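Local structure of glycosyl transferase (Staphylococcus aureus, 5U02) at residues A[232-237]-A[258-263]. The protein is a glycosyl transferase, here represented by a helical linker region followed by two C-terminal beta domains, probably of the immunoglobulin-like E-set kind. Residues are numbered along the deposited sequence; the frame is centred on the assembly and turned at random.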
# COMPACT_ATOMS: atom_id res chain seq x y z
N ASN A 232 5.40 20.83 13.83
CA ASN A 232 5.56 22.25 14.14
C ASN A 232 4.53 23.12 13.43
O ASN A 232 4.23 24.22 13.90
CB ASN A 232 6.99 22.71 13.81
CG ASN A 232 7.30 22.68 12.32
OD1 ASN A 232 7.21 23.70 11.64
ND2 ASN A 232 7.66 21.51 11.81
N GLN A 233 3.99 22.65 12.30
CA GLN A 233 2.81 23.24 11.69
C GLN A 233 1.66 22.27 11.91
O GLN A 233 1.74 21.10 11.52
CB GLN A 233 3.02 23.51 10.20
CG GLN A 233 4.15 24.49 9.90
CD GLN A 233 3.98 25.80 10.65
OE1 GLN A 233 2.90 26.40 10.65
NE2 GLN A 233 5.05 26.24 11.31
N ARG A 234 0.59 22.74 12.54
CA ARG A 234 -0.49 21.85 12.91
C ARG A 234 -1.73 22.65 13.26
O ARG A 234 -1.64 23.83 13.61
CB ARG A 234 -0.10 20.95 14.09
CG ARG A 234 0.21 21.73 15.36
CD ARG A 234 0.50 20.80 16.51
NE ARG A 234 0.82 21.51 17.74
CZ ARG A 234 2.05 21.85 18.12
NH1 ARG A 234 3.09 21.54 17.35
NH2 ARG A 234 2.24 22.49 19.26
N ASN A 235 -2.88 22.00 13.16
CA ASN A 235 -4.06 22.49 13.86
C ASN A 235 -3.87 22.29 15.36
O ASN A 235 -3.02 21.52 15.81
CB ASN A 235 -5.32 21.78 13.37
CG ASN A 235 -5.78 22.27 12.01
OD1 ASN A 235 -5.59 23.44 11.67
ND2 ASN A 235 -6.40 21.39 11.24
N LYS A 236 -4.69 22.99 16.13
CA LYS A 236 -4.55 22.94 17.58
C LYS A 236 -4.69 21.51 18.08
O LYS A 236 -5.66 20.81 17.75
CB LYS A 236 -5.60 23.85 18.24
CG LYS A 236 -5.34 24.12 19.72
CD LYS A 236 -6.48 24.93 20.34
CE LYS A 236 -6.16 25.34 21.77
NZ LYS A 236 -7.22 26.21 22.36
N TYR A 237 -3.71 21.06 18.86
CA TYR A 237 -3.73 19.72 19.43
C TYR A 237 -4.97 19.55 20.31
O TYR A 237 -5.27 20.41 21.15
CB TYR A 237 -2.46 19.48 20.23
CG TYR A 237 -2.29 18.07 20.78
CD1 TYR A 237 -2.18 16.98 19.93
CD2 TYR A 237 -2.19 17.86 22.15
CE1 TYR A 237 -2.01 15.70 20.44
CE2 TYR A 237 -2.01 16.58 22.66
CZ TYR A 237 -1.92 15.51 21.80
OH TYR A 237 -1.75 14.25 22.32
N PRO A 258 1.75 11.07 23.32
CA PRO A 258 2.17 12.09 22.35
C PRO A 258 2.59 13.36 23.06
O PRO A 258 2.04 13.72 24.10
CB PRO A 258 0.91 12.31 21.49
CG PRO A 258 0.07 11.09 21.72
CD PRO A 258 0.35 10.67 23.13
N TYR A 259 3.57 14.05 22.48
CA TYR A 259 4.01 15.32 23.02
C TYR A 259 4.79 16.05 21.94
O TYR A 259 5.09 15.49 20.88
CB TYR A 259 4.87 15.13 24.28
CG TYR A 259 6.20 14.48 23.99
CD1 TYR A 259 6.27 13.11 23.73
CD2 TYR A 259 7.38 15.21 23.97
CE1 TYR A 259 7.49 12.50 23.45
CE2 TYR A 259 8.60 14.60 23.69
CZ TYR A 259 8.65 13.24 23.43
OH TYR A 259 9.87 12.66 23.16
N PHE A 260 5.13 17.30 22.23
CA PHE A 260 5.78 18.19 21.28
C PHE A 260 7.14 18.60 21.83
O PHE A 260 7.26 18.93 23.02
CB PHE A 260 4.91 19.41 21.00
CG PHE A 260 3.58 19.06 20.40
CD1 PHE A 260 3.45 18.83 19.04
CD2 PHE A 260 2.46 18.91 21.20
CE1 PHE A 260 2.23 18.48 18.49
CE2 PHE A 260 1.23 18.58 20.66
CZ PHE A 260 1.12 18.36 19.30
N THR A 261 8.15 18.56 20.98
CA THR A 261 9.52 18.75 21.42
C THR A 261 9.79 20.21 21.76
O THR A 261 9.13 21.13 21.26
CB THR A 261 10.51 18.27 20.36
OG1 THR A 261 10.27 18.97 19.13
CG2 THR A 261 10.35 16.77 20.13
N LYS A 262 10.79 20.41 22.62
CA LYS A 262 11.08 21.74 23.13
C LYS A 262 11.76 22.61 22.09
O LYS A 262 11.44 23.80 21.98
CB LYS A 262 11.97 21.62 24.37
CG LYS A 262 11.98 22.85 25.23
CD LYS A 262 10.56 23.17 25.65
CE LYS A 262 10.49 24.42 26.49
NZ LYS A 262 9.09 24.94 26.55
N ASP A 263 12.68 22.04 21.31
CA ASP A 263 13.52 22.85 20.44
C ASP A 263 12.77 23.34 19.20
O ASP A 263 12.91 24.50 18.82
CB ASP A 263 14.78 22.08 20.04
CG ASP A 263 14.47 20.69 19.51
OD1 ASP A 263 13.30 20.40 19.19
OD2 ASP A 263 15.42 19.89 19.39
O HOH W 1 -0.75 14.14 24.80
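With CG of Arg-234 set between its backbone N and carbonyl carbon (chi1 62°) and the chain then extended as far as NE, the guanidinium reaches Phe-260, whose own CG lies anti to the carbonyl carbon (chi1 -61°) and carries the ring out to meet it. The two flat groups overlap face on face. Arg-234 CZ stands 3.6 Å from the centroid of the Phe-260 ring, over one face and displaced toward the rim, a cation-pi stack with planes 21° apart. The closest approach of the pair is Arg-234 NH1 to Phe-260 CD1, 3.2 Å. Bonds from Arg-234 NH1 to Gly-231 O and from NH2 to Asn-265 OD1 fix the rotation of the guanidinium. The Phe-260 edge meets the face of Tyr-237 in a T-shaped pair, Phe-260 CE2 lying 3.6 Å from Tyr-237 CG, so one ring serves a cation through its face and a phenol through its rim. Beyond, Tyr-237 OH rests 3.4 Å from Pro-258 CB and gives its proton to a water at 2.7 Å, which in turn donates to Pro-258 O at 2.9 Å. Pro-258 also touches Phe-144 and Phe-146 of strand 138-146, while Ile-267 touches Phe-260. This cation-pi and edge-to-face packing joins the loop between strands 224-229 and 245-249 to the end of strand 252-260, within an antiparallel beta domain probably of E-set type.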